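Local coordinates for aldo-keto reductase family 1 member C1 (Caenorhabditis elegans, PDB 1QWK), which probably reduces aldehyde or ketone substrates with NADPH, as an aldose reductase-like member of the aldo-keto reductase family with a TIM-barrel fold, at residues A[30-33]-A[34-38]; A[46-49]-A[50-54]; A[153-156]-A[157-161]; A[230-233]-A[234-238]; A[284-287]-A[288-292]. All blocks are in the same frame, centred on the assembly; numbering follows the deposited sequence.

All five contacts are local, between neighbouring residues of one chain, and they sample a TIM barrel in sequence order. Contact 2 lies nearest the predicted active site: it holds Y52, the predicted proton donor. Contact 1, on the helix just before it, lies about 13 Å away between centres and touches it through V35 CG1 and I46 CD1, 4.2 Å apart. Contact 3, after strand 150-153, is about 21 Å from contact 2 between centres; its W155 side chain is about 7 Å from that of H114, a predicted substrate-binding residue. Contacts 4 and 5 are remote from these sites but pack together, centres about 10 Å apart, with L289 CD2 lying 3.5 Å from N233 O.

Contact 1 of 5, residues A[30-33]-A[34-38]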
loop_
_atom_site.group_PDB
_atom_site.type_symbol
_atom_site.label_atom_id
_atom_site.label_comp_id
_atom_site.label_asym_id
_atom_site.label_seq_id
_atom_site.Cartn_x
_atom_site.Cartn_y
_atom_site.Cartn_z
ATOM N N GLU A 30 12.355 -3.801 -13.791
ATOM C CA GLU A 30 11.026 -3.307 -14.139
ATOM C C GLU A 30 10.645 -2.058 -13.344
ATOM O O GLU A 30 9.986 -1.156 -13.867
ATOM C CB GLU A 30 9.972 -4.389 -13.874
ATOM C CG GLU A 30 10.172 -5.687 -14.639
ATOM C CD GLU A 30 9.184 -6.763 -14.220
ATOM O OE1 GLU A 30 9.160 -7.116 -13.020
ATOM O OE2 GLU A 30 8.431 -7.255 -15.086
ATOM N N VAL A 31 11.067 -2.002 -12.084
ATOM C CA VAL A 31 10.713 -0.875 -11.233
ATOM C C VAL A 31 11.300 0.461 -11.672
ATOM O O VAL A 31 10.665 1.501 -11.510
ATOM C CB VAL A 31 11.098 -1.131 -9.758
ATOM C CG1 VAL A 31 12.589 -0.917 -9.549
ATOM C CG2 VAL A 31 10.283 -0.219 -8.856
ATOM N N ILE A 32 12.503 0.446 -12.232
ATOM C CA ILE A 32 13.101 1.698 -12.676
ATOM C C ILE A 32 12.221 2.347 -13.741
ATOM O O ILE A 32 11.873 3.525 -13.637
ATOM C CB ILE A 32 14.514 1.476 -13.239
ATOM C CG1 ILE A 32 15.451 1.032 -12.113
ATOM C CG2 ILE A 32 15.023 2.759 -13.884
ATOM C CD1 ILE A 32 16.845 0.647 -12.582
ATOM N N THR A 33 11.855 1.574 -14.760
ATOM C CA THR A 33 11.005 2.078 -15.836
ATOM C C THR A 33 9.628 2.460 -15.296
ATOM O O THR A 33 9.037 3.454 -15.718
ATOM C CB THR A 33 10.811 1.017 -16.939
ATOM O OG1 THR A 33 12.089 0.627 -17.458
ATOM C CG2 THR A 33 9.960 1.575 -18.070
ATOM N N ALA A 34 9.122 1.661 -14.362
ATOM C CA ALA A 34 7.816 1.913 -13.768
ATOM C C ALA A 34 7.797 3.214 -12.968
ATOM O O ALA A 34 6.867 4.011 -13.088
ATOM C CB ALA A 34 7.415 0.740 -12.870
ATOM N N VAL A 35 8.824 3.426 -12.152
ATOM C CA VAL A 35 8.897 4.630 -11.338
ATOM C C VAL A 35 8.972 5.881 -12.207
ATOM O O VAL A 35 8.223 6.835 -11.995
ATOM C CB VAL A 35 10.120 4.591 -10.383
ATOM C CG1 VAL A 35 10.312 5.942 -9.710
ATOM C CG2 VAL A 35 9.911 3.514 -9.322
ATOM N N LYS A 36 9.864 5.878 -13.194
ATOM C CA LYS A 36 10.006 7.041 -14.068
ATOM C C LYS A 36 8.735 7.329 -14.858
ATOM O O LYS A 36 8.362 8.487 -15.047
ATOM C CB LYS A 36 11.191 6.845 -15.015
ATOM C CG LYS A 36 12.499 6.613 -14.275
ATOM C CD LYS A 36 13.701 6.550 -15.211
ATOM C CE LYS A 36 14.032 7.914 -15.793
ATOM N NZ LYS A 36 15.215 7.842 -16.699
ATOM N N THR A 37 8.067 6.275 -15.314
ATOM C CA THR A 37 6.831 6.443 -16.070
ATOM C C THR A 37 5.753 7.047 -15.177
ATOM O O THR A 37 5.028 7.961 -15.581
ATOM C CB THR A 37 6.320 5.093 -16.613
ATOM O OG1 THR A 37 7.288 4.542 -17.516
ATOM C CG2 THR A 37 5.002 5.283 -17.346
ATOM N N ALA A 38 5.659 6.536 -13.954
ATOM C CA ALA A 38 4.662 7.009 -13.002
ATOM C C ALA A 38 4.879 8.473 -12.637
ATOM O O ALA A 38 3.941 9.273 -12.651
ATOM C CB ALA A 38 4.693 6.145 -11.744
#
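Within the first beta-alpha-beta unit of the TIM barrel, helix 28-41 connects strand 21-22 to strand 45-47, and residues 30-38 form about two and a half of its turns. The backbone is regularly alpha-helical: A34, V35, K36 and T37 each donate their N-H to the carbonyl four residues back. The shortest of these bonds runs from V35 N to V31 O, 2.7 Å. On one flank T33 O is gripped twice. T37 N reaches it at 3.0 Å, and the hydroxyl T37 OG1 donates to it at 2.7 Å from the other face of the carbonyl plane. T37 chi1 of -62° sets OG1 beside its own backbone N and so within reach of that oxygen. The methyl T33 CG2 runs alongside, 4.0 Å from T37 OG1. A valine in place of T37 would probably cost T33 O its second donor, leaving it the backbone N-H of that position. On the flank that meets helix 55-68, V31 and V35 lie side by side, with CG2 touching CG2 at 3.8 Å; V35 CG2 also rests 3.1 Å from V31 O. K36 lays its CG against I32 O at 3.2 Å, then bends at chi3 (71°) and carries its ammonium group to salt bridges with E64 and E68. The helix is thus wedged between three elements: V31, I32 and V35 meet helix 55-68, A34 and T37 meet helix 267-274, and A34 and V35 also rest on strand 21-22.

Contact 2 of 5, residues A[46-49]-A[50-54]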
loop_
_atom_site.group_PDB
_atom_site.type_symbol
_atom_site.label_atom_id
_atom_site.label_comp_id
_atom_site.label_asym_id
_atom_site.label_seq_id
_atom_site.Cartn_x
_atom_site.Cartn_y
_atom_site.Cartn_z
ATOM N N ILE A 46 5.749 6.835 -4.065
ATOM C CA ILE A 46 6.313 5.539 -4.426
ATOM C C ILE A 46 6.322 4.698 -3.154
ATOM O O ILE A 46 6.868 5.114 -2.130
ATOM C CB ILE A 46 7.775 5.655 -4.943
ATOM C CG1 ILE A 46 7.836 6.592 -6.159
ATOM C CG2 ILE A 46 8.308 4.270 -5.309
ATOM C CD1 ILE A 46 6.884 6.224 -7.284
ATOM N N ASP A 47 5.711 3.519 -3.221
ATOM C CA ASP A 47 5.627 2.624 -2.071
ATOM C C ASP A 47 6.508 1.400 -2.275
ATOM O O ASP A 47 6.361 0.679 -3.261
ATOM C CB ASP A 47 4.179 2.166 -1.871
ATOM C CG ASP A 47 4.003 1.332 -0.625
ATOM O OD1 ASP A 47 3.733 1.914 0.454
ATOM O OD2 ASP A 47 4.155 0.095 -0.709
ATOM N N THR A 48 7.422 1.171 -1.341
ATOM C CA THR A 48 8.321 0.035 -1.428
ATOM C C THR A 48 8.438 -0.653 -0.072
ATOM O O THR A 48 7.696 -0.336 0.864
ATOM C CB THR A 48 9.718 0.485 -1.926
ATOM O OG1 THR A 48 10.535 -0.663 -2.173
ATOM C CG2 THR A 48 10.390 1.379 -0.901
ATOM N N ALA A 49 9.366 -1.598 0.025
ATOM C CA ALA A 49 9.583 -2.344 1.259
ATOM C C ALA A 49 10.940 -3.019 1.186
ATOM O O ALA A 49 11.372 -3.435 0.111
ATOM C CB ALA A 49 8.490 -3.394 1.436
ATOM N N SER A 50 11.614 -3.132 2.323
ATOM C CA SER A 50 12.924 -3.764 2.329
ATOM C C SER A 50 12.850 -5.183 1.766
ATOM O O SER A 50 13.755 -5.622 1.057
ATOM C CB SER A 50 13.508 -3.794 3.748
ATOM O OG SER A 50 12.756 -4.635 4.601
ATOM N N VAL A 51 11.762 -5.892 2.053
ATOM C CA VAL A 51 11.622 -7.269 1.587
ATOM C C VAL A 51 11.471 -7.437 0.069
ATOM O O VAL A 51 11.717 -8.522 -0.465
ATOM C CB VAL A 51 10.433 -7.976 2.298
ATOM C CG1 VAL A 51 9.113 -7.520 1.705
ATOM C CG2 VAL A 51 10.597 -9.488 2.207
ATOM N N TYR A 52 11.075 -6.377 -0.632
ATOM C CA TYR A 52 10.915 -6.465 -2.088
ATOM C C TYR A 52 12.261 -6.548 -2.798
ATOM O O TYR A 52 12.336 -6.961 -3.955
ATOM C CB TYR A 52 10.172 -5.248 -2.651
ATOM C CG TYR A 52 8.796 -4.987 -2.086
ATOM C CD1 TYR A 52 8.056 -6.001 -1.478
ATOM C CD2 TYR A 52 8.232 -3.714 -2.162
ATOM C CE1 TYR A 52 6.787 -5.749 -0.953
ATOM C CE2 TYR A 52 6.970 -3.451 -1.646
ATOM C CZ TYR A 52 6.255 -4.471 -1.038
ATOM O OH TYR A 52 5.027 -4.182 -0.486
ATOM N N GLN A 53 13.315 -6.130 -2.109
ATOM C CA GLN A 53 14.663 -6.140 -2.671
ATOM C C GLN A 53 14.757 -5.246 -3.911
ATOM O O GLN A 53 15.540 -5.520 -4.823
ATOM C CB GLN A 53 15.082 -7.567 -3.046
ATOM C CG GLN A 53 14.845 -8.629 -1.971
ATOM C CD GLN A 53 15.408 -8.247 -0.615
ATOM O OE1 GLN A 53 16.378 -7.493 -0.517
ATOM N NE2 GLN A 53 14.807 -8.781 0.444
ATOM N N ASN A 54 13.956 -4.184 -3.953
ATOM C CA ASN A 54 13.995 -3.277 -5.096
ATOM C C ASN A 54 14.271 -1.830 -4.695
ATOM O O ASN A 54 14.162 -0.926 -5.523
ATOM C CB ASN A 54 12.686 -3.349 -5.895
ATOM C CG ASN A 54 11.479 -2.897 -5.092
ATOM O OD1 ASN A 54 11.616 -2.271 -4.051
ATOM N ND2 ASN A 54 10.282 -3.206 -5.593
#
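D47, at the end of strand 45-47, places its carboxylate near the phenol of Y52, D47 OD2 lying 4.4 Å from Y52 OH; between them reaches K81, which forms a salt bridge with D47 OD2 and a weak hydrogen bond with Y52 OH. The D47 carbonyl oxygen sits at the edge of the tyrosine ring, near its plane. T48 follows, turning its hydroxyl anti to its backbone N (chi1 -172°), where OG1 donates to N54 OD1 at 2.7 Å in the plane of that amide carbonyl. A49 then places its methyl over the centre of the Y52 ring: CB stands 3.4 Å from the centroid, 12° off the ring normal, a CH-pi contact. The A49 carbonyl accepts from Y52 N at 3.0 Å, closing the short 3-10 turn that brings the ring back over the alanine. The tyrosine is thus held by A49 on one ring face and by its backbone bond, consistent with its predicted role as proton donor. The loop joins strand 45-47 to helix 55-68: T48 packs on I58 of that helix, and A49 touches K81 of strand 77-82 and H114.

Contact 3 of 5, residues A[153-156]-A[157-161]; sequences SNWN and NDQIS
N156 and Q159 exchange two hydrogen bonds in opposite senses, a capping box in which the reciprocal acceptor is a glutamine. N156 OD1 takes the N-H of Q159 at 2.8 Å, nearly along the C=O axis, and Q159 OE1 takes the N-H of N156 at 2.9 Å, in the amide plane and on a lone pair, with an N-H...O angle of 167°. The two side chains cross at about a right angle, their amide planes turned 29° apart. N156 chi1 of 62° tucks CG between its own backbone N and carbonyl carbon, and this folds OD1 forward over the first turn of helix 157-164. The first main-chain helical bond follows, I160 N to N156 O at 3.1 Å. Beside the box W155 CE3 comes within 3.8 Å of Q159 CB, the indole slanting past the glutamine, while W155 CB meets I160 CG1 at 4.0 Å. The far ends of both amides are also bonded, N156 ND2 to A311 O and Q159 NE2 to E309 O, which ties the helix start to the C-terminal tail. Each amide therefore uses both its oxygen and its nitrogen, so neither can turn over without losing bonds at both ends.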
loop_
_atom_site.group_PDB
_atom_site.type_symbol
_atom_site.label_atom_id
_atom_site.label_comp_id
_atom_site.label_asym_id
_atom_site.label_seq_id
_atom_site.Cartn_x
_atom_site.Cartn_y
_atom_site.Cartn_z
ATOM N N SER A 153 1.246 -1.904 8.929
ATOM C CA SER A 153 0.600 -2.601 7.827
ATOM C C SER A 153 0.214 -3.996 8.295
ATOM O O SER A 153 0.987 -4.669 8.972
ATOM C CB SER A 153 1.540 -2.702 6.622
ATOM O OG SER A 153 0.856 -3.244 5.495
ATOM N N ASN A 154 -0.992 -4.422 7.944
ATOM C CA ASN A 154 -1.472 -5.750 8.319
ATOM C C ASN A 154 -1.644 -5.951 9.829
ATOM O O ASN A 154 -1.518 -7.069 10.330
ATOM C CB ASN A 154 -0.529 -6.817 7.760
ATOM C CG ASN A 154 -0.369 -6.716 6.254
ATOM O OD1 ASN A 154 0.741 -6.553 5.738
ATOM N ND2 ASN A 154 -1.485 -6.805 5.538
ATOM N N TRP A 155 -1.908 -4.864 10.546
ATOM C CA TRP A 155 -2.145 -4.919 11.984
ATOM C C TRP A 155 -3.660 -4.885 12.164
ATOM O O TRP A 155 -4.367 -4.322 11.321
ATOM C CB TRP A 155 -1.560 -3.689 12.679
ATOM C CG TRP A 155 -0.070 -3.694 12.888
ATOM C CD1 TRP A 155 0.891 -4.137 12.019
ATOM C CD2 TRP A 155 0.630 -3.151 14.018
ATOM N NE1 TRP A 155 2.144 -3.895 12.542
ATOM C CE2 TRP A 155 2.011 -3.298 13.767
ATOM C CE3 TRP A 155 0.221 -2.554 15.221
ATOM C CZ2 TRP A 155 2.991 -2.867 14.675
ATOM C CZ3 TRP A 155 1.195 -2.123 16.126
ATOM C CH2 TRP A 155 2.567 -2.286 15.846
ATOM N N ASN A 156 -4.171 -5.474 13.244
ATOM C CA ASN A 156 -5.612 -5.412 13.472
ATOM C C ASN A 156 -5.907 -4.238 14.409
ATOM O O ASN A 156 -4.984 -3.615 14.934
ATOM C CB ASN A 156 -6.172 -6.734 14.038
ATOM C CG ASN A 156 -5.596 -7.107 15.391
ATOM O OD1 ASN A 156 -5.467 -6.274 16.282
ATOM N ND2 ASN A 156 -5.268 -8.385 15.556
ATOM N N ASN A 157 -7.184 -3.927 14.604
ATOM C CA ASN A 157 -7.581 -2.803 15.447
ATOM C C ASN A 157 -7.045 -2.865 16.872
ATOM O O ASN A 157 -6.628 -1.846 17.422
ATOM C CB ASN A 157 -9.104 -2.678 15.501
ATOM C CG ASN A 157 -9.715 -2.357 14.150
ATOM O OD1 ASN A 157 -9.008 -2.068 13.182
ATOM N ND2 ASN A 157 -11.041 -2.398 14.081
ATOM N N ASP A 158 -7.063 -4.050 17.476
ATOM C CA ASP A 158 -6.589 -4.202 18.847
ATOM C C ASP A 158 -5.098 -3.908 18.970
ATOM O O ASP A 158 -4.657 -3.308 19.950
ATOM C CB ASP A 158 -6.883 -5.614 19.363
ATOM C CG ASP A 158 -8.366 -5.910 19.429
ATOM O OD1 ASP A 158 -9.117 -5.072 19.975
ATOM O OD2 ASP A 158 -8.786 -6.981 18.940
ATOM N N GLN A 159 -4.325 -4.327 17.972
ATOM C CA GLN A 159 -2.885 -4.091 17.986
ATOM C C GLN A 159 -2.602 -2.598 17.836
ATOM O O GLN A 159 -1.721 -2.051 18.506
ATOM C CB GLN A 159 -2.203 -4.896 16.869
ATOM C CG GLN A 159 -2.281 -6.409 17.112
ATOM C CD GLN A 159 -1.790 -7.236 15.942
ATOM O OE1 GLN A 159 -2.203 -7.022 14.802
ATOM N NE2 GLN A 159 -0.929 -8.208 16.222
ATOM N N ILE A 160 -3.350 -1.932 16.963
ATOM C CA ILE A 160 -3.157 -0.499 16.786
ATOM C C ILE A 160 -3.529 0.233 18.075
ATOM O O ILE A 160 -2.830 1.159 18.494
ATOM C CB ILE A 160 -3.990 0.042 15.608
ATOM C CG1 ILE A 160 -3.457 -0.558 14.305
ATOM C CG2 ILE A 160 -3.921 1.570 15.569
ATOM C CD1 ILE A 160 -4.252 -0.183 13.062
ATOM N N SER A 161 -4.622 -0.185 18.712
ATOM C CA SER A 161 -5.051 0.442 19.962
ATOM C C SER A 161 -3.975 0.292 21.038
ATOM O O SER A 161 -3.738 1.213 21.817
ATOM C CB SER A 161 -6.355 -0.185 20.466
ATOM O OG SER A 161 -7.431 0.102 19.599
#

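Contact 4 of 5, residues A[230-233]-A[234-238]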
loop_
_atom_site.group_PDB
_atom_site.type_symbol
_atom_site.label_atom_id
_atom_site.label_comp_id
_atom_site.label_asym_id
_atom_site.label_seq_id
_atom_site.Cartn_x
_atom_site.Cartn_y
_atom_site.Cartn_z
ATOM N N GLN A 230 -15.113 -7.641 -12.543
ATOM C CA GLN A 230 -16.223 -8.166 -13.332
ATOM C C GLN A 230 -17.567 -8.034 -12.633
ATOM O O GLN A 230 -18.573 -8.557 -13.116
ATOM C CB GLN A 230 -15.980 -9.637 -13.682
ATOM C CG GLN A 230 -14.781 -9.893 -14.583
ATOM C CD GLN A 230 -14.860 -9.144 -15.896
ATOM O OE1 GLN A 230 -15.945 -8.915 -16.431
ATOM N NE2 GLN A 230 -13.702 -8.773 -16.435
ATOM N N ASP A 231 -17.589 -7.342 -11.497
ATOM C CA ASP A 231 -18.831 -7.135 -10.752
ATOM C C ASP A 231 -19.822 -6.418 -11.664
ATOM O O ASP A 231 -19.464 -5.453 -12.342
ATOM C CB ASP A 231 -18.570 -6.282 -9.507
ATOM C CG ASP A 231 -19.837 -5.984 -8.729
ATOM O OD1 ASP A 231 -20.217 -6.799 -7.864
ATOM O OD2 ASP A 231 -20.462 -4.939 -8.998
ATOM N N GLN A 232 -21.068 -6.886 -11.680
ATOM C CA GLN A 232 -22.095 -6.295 -12.536
ATOM C C GLN A 232 -22.296 -4.806 -12.289
ATOM O O GLN A 232 -22.438 -4.035 -13.233
ATOM C CB GLN A 232 -23.432 -7.028 -12.348
ATOM C CG GLN A 232 -24.490 -6.672 -13.393
ATOM C CD GLN A 232 -25.227 -5.371 -13.096
ATOM O OE1 GLN A 232 -25.907 -4.818 -13.964
ATOM N NE2 GLN A 232 -25.108 -4.887 -11.863
ATOM N N ASN A 233 -22.311 -4.406 -11.021
ATOM C CA ASN A 233 -22.504 -3.005 -10.681
ATOM C C ASN A 233 -21.296 -2.171 -11.096
ATOM O O ASN A 233 -21.445 -1.021 -11.508
ATOM C CB ASN A 233 -22.782 -2.866 -9.186
ATOM C CG ASN A 233 -24.107 -3.501 -8.782
ATOM O OD1 ASN A 233 -24.212 -4.151 -7.743
ATOM N ND2 ASN A 233 -25.128 -3.305 -9.607
ATOM N N VAL A 234 -20.102 -2.750 -10.986
ATOM C CA VAL A 234 -18.888 -2.051 -11.393
ATOM C C VAL A 234 -18.917 -1.801 -12.903
ATOM O O VAL A 234 -18.668 -0.685 -13.367
ATOM C CB VAL A 234 -17.616 -2.864 -11.042
ATOM C CG1 VAL A 234 -16.392 -2.230 -11.706
ATOM C CG2 VAL A 234 -17.429 -2.899 -9.529
ATOM N N LEU A 235 -19.229 -2.848 -13.666
ATOM C CA LEU A 235 -19.300 -2.747 -15.121
ATOM C C LEU A 235 -20.365 -1.740 -15.555
ATOM O O LEU A 235 -20.173 -1.002 -16.521
ATOM C CB LEU A 235 -19.603 -4.121 -15.731
ATOM C CG LEU A 235 -18.548 -5.205 -15.476
ATOM C CD1 LEU A 235 -19.015 -6.536 -16.053
ATOM C CD2 LEU A 235 -17.224 -4.787 -16.106
ATOM N N ALA A 236 -21.483 -1.716 -14.834
ATOM C CA ALA A 236 -22.578 -0.798 -15.137
ATOM C C ALA A 236 -22.157 0.646 -14.894
ATOM O O ALA A 236 -22.446 1.530 -15.701
ATOM C CB ALA A 236 -23.794 -1.133 -14.285
ATOM N N LEU A 237 -21.476 0.887 -13.778
ATOM C CA LEU A 237 -21.035 2.238 -13.452
ATOM C C LEU A 237 -19.920 2.683 -14.396
ATOM O O LEU A 237 -19.812 3.866 -14.727
ATOM C CB LEU A 237 -20.556 2.306 -11.998
ATOM C CG LEU A 237 -20.140 3.688 -11.480
ATOM C CD1 LEU A 237 -21.289 4.675 -11.639
ATOM C CD2 LEU A 237 -19.721 3.576 -10.015
ATOM N N ALA A 238 -19.095 1.739 -14.838
ATOM C CA ALA A 238 -18.011 2.077 -15.756
ATOM C C ALA A 238 -18.600 2.552 -17.081
ATOM O O ALA A 238 -18.145 3.537 -17.658
ATOM C CB ALA A 238 -17.104 0.863 -15.985
#
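D231 caps helix 232-241 at its N-terminus, its side chain bonding V234 N and its carbonyl L235 N. Capping comes first. With chi1 at 177°, CG stands anti to the backbone N and the carboxylate folds over the helix start, where D231 OD2 accepts from V234 N at 3.0 Å through its anti lone pair. A second, weak bond from N233 N reaches the same oxygen. The other oxygen, OD1, is taken by the hydroxyl of Y181, so both carboxylate oxygens have partners. A negative group at this end would be expected to suit the helix dipole. Main-chain bonding continues the turn. L235 N meets D231 O at 2.9 Å and almost straight, its N-H...O angle 170°; A236 N and L237 N then bond to Q232 O and N233 O in the usual four-residue pattern. Van der Waals contacts supply the rest. V234 and D231 cross at about a right angle, the methyl V234 CG2 resting against D231 CB at 3.6 Å. L235, its CG 3.3 Å from D231 O, reaches back to Q230, the residue before the cap, and crosses its side chain at a slant; Q230 NE2 is bonded to G208 O. Around the helix start, V234 and L237 pack on L289 of helix 283-289, and V234 also meets L249 of helix 245-255, so this edge joins three helices of the fold far from the predicted active site. At the outer flank the methyl L235 CD1 ends 3.6 Å from Q230 O and 3.9 Å from Q230 OE1.

Contact 5 of 5, residues A[284-287]-A[288-292]; sequences EDIA and KLEES
I286 and E290, one turn apart, lie side by side, the methyl I286 CG2 being 3.8 Å from E290 OE2. The backbone carbonyls on the way there are met in order: E284 O accepts from K288 N at 2.9 Å, and D285 O from L289 N at 3.0 Å. E290 N is shared between two acceptors. It donates to I286 O at 3.1 Å, while its second bond, to A287 O, is weak, with an N-H...O angle of 126°. E290 chi1 of -53° sets CG beside the backbone N, 3.1 Å from I286 O, and from there the extended chain carries the carboxylate along the isoleucine to the hydroxyl of Y252, which bonds to E290 OE2. An alanine at E290 would probably leave the Y252 hydroxyl without this partner and take away the carboxylate neighbour of the methyl I286 CG2. Two other charged groups find mates nearby: D285 OD2 takes the backbone N-H of T282, and K288 NZ forms a salt bridge with E291 OE2 at 3.4 Å, its hydrogen bond weak. L289 meanwhile packs on V234 and L237 of helix 232-241 and on V248 of helix 245-255. The E290 carboxylate thus links this turn to Y252 of helix 245-255, whereas the lysine-glutamate pair is long and lies at an exposed surface, so its attraction is probably weakened by solvent.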
loop_
_atom_site.group_PDB
_atom_site.type_symbol
_atom_site.label_atom_id
_atom_site.label_comp_id
_atom_site.label_asym_id
_atom_site.label_seq_id
_atom_site.Cartn_x
_atom_site.Cartn_y
_atom_site.Cartn_z
ATOM N N GLU A 284 -24.599 7.040 -2.786
ATOM C CA GLU A 284 -25.514 6.128 -3.463
ATOM C C GLU A 284 -24.732 5.189 -4.376
ATOM O O GLU A 284 -24.989 3.982 -4.409
ATOM C CB GLU A 284 -26.536 6.907 -4.296
ATOM C CG GLU A 284 -27.580 6.018 -4.959
ATOM C CD GLU A 284 -28.421 6.758 -5.978
ATOM O OE1 GLU A 284 -27.860 7.191 -7.008
ATOM O OE2 GLU A 284 -29.642 6.908 -5.750
ATOM N N ASP A 285 -23.782 5.752 -5.121
ATOM C CA ASP A 285 -22.952 4.962 -6.032
ATOM C C ASP A 285 -22.170 3.907 -5.256
ATOM O O ASP A 285 -22.076 2.750 -5.676
ATOM C CB ASP A 285 -21.946 5.848 -6.783
ATOM C CG ASP A 285 -22.605 6.822 -7.738
ATOM O OD1 ASP A 285 -23.633 6.469 -8.353
ATOM O OD2 ASP A 285 -22.075 7.947 -7.890
ATOM N N ILE A 286 -21.588 4.324 -4.134
ATOM C CA ILE A 286 -20.808 3.423 -3.294
ATOM C C ILE A 286 -21.682 2.281 -2.777
ATOM O O ILE A 286 -21.294 1.108 -2.834
ATOM C CB ILE A 286 -20.181 4.179 -2.094
ATOM C CG1 ILE A 286 -19.164 5.204 -2.601
ATOM C CG2 ILE A 286 -19.492 3.194 -1.156
ATOM C CD1 ILE A 286 -18.540 6.048 -1.506
ATOM N N ALA A 287 -22.870 2.625 -2.287
ATOM C CA ALA A 287 -23.800 1.625 -1.766
ATOM C C ALA A 287 -24.176 0.618 -2.849
ATOM O O ALA A 287 -24.242 -0.587 -2.596
ATOM C CB ALA A 287 -25.055 2.308 -1.229
ATOM N N LYS A 288 -24.419 1.114 -4.057
ATOM C CA LYS A 288 -24.782 0.244 -5.168
ATOM C C LYS A 288 -23.657 -0.746 -5.465
ATOM O O LYS A 288 -23.901 -1.934 -5.676
ATOM C CB LYS A 288 -25.082 1.072 -6.420
ATOM C CG LYS A 288 -25.582 0.246 -7.593
ATOM C CD LYS A 288 -26.893 -0.445 -7.247
ATOM C CE LYS A 288 -27.474 -1.173 -8.446
ATOM N NZ LYS A 288 -28.800 -1.767 -8.124
ATOM N N LEU A 289 -22.421 -0.259 -5.481
ATOM C CA LEU A 289 -21.292 -1.137 -5.757
ATOM C C LEU A 289 -21.107 -2.197 -4.681
ATOM O O LEU A 289 -20.612 -3.282 -4.963
ATOM C CB LEU A 289 -19.997 -0.329 -5.897
ATOM C CG LEU A 289 -19.873 0.626 -7.087
ATOM C CD1 LEU A 289 -18.522 1.323 -7.018
ATOM C CD2 LEU A 289 -20.007 -0.130 -8.400
ATOM N N GLU A 290 -21.512 -1.891 -3.453
ATOM C CA GLU A 290 -21.357 -2.837 -2.353
ATOM C C GLU A 290 -22.542 -3.790 -2.179
ATOM O O GLU A 290 -22.539 -4.613 -1.269
ATOM C CB GLU A 290 -21.134 -2.077 -1.042
ATOM C CG GLU A 290 -19.989 -1.071 -1.093
ATOM C CD GLU A 290 -19.809 -0.324 0.219
ATOM O OE1 GLU A 290 -20.826 -0.016 0.878
ATOM O OE2 GLU A 290 -18.650 -0.029 0.587
ATOM N N GLU A 291 -23.541 -3.699 -3.052
ATOM C CA GLU A 291 -24.719 -4.550 -2.913
ATOM C C GLU A 291 -24.471 -6.059 -3.004
ATOM O O GLU A 291 -25.189 -6.837 -2.376
ATOM C CB GLU A 291 -25.801 -4.147 -3.922
ATOM C CG GLU A 291 -25.694 -4.820 -5.274
ATOM C CD GLU A 291 -26.941 -4.627 -6.126
ATOM O OE1 GLU A 291 -26.995 -5.203 -7.236
ATOM O OE2 GLU A 291 -27.862 -3.901 -5.685
ATOM N N SER A 292 -23.463 -6.480 -3.766
ATOM C CA SER A 292 -23.180 -7.913 -3.896
ATOM C C SER A 292 -22.813 -8.513 -2.538
ATOM O O SER A 292 -22.991 -9.710 -2.306
ATOM C CB SER A 292 -22.034 -8.159 -4.887
ATOM O OG SER A 292 -20.775 -8.140 -4.233
#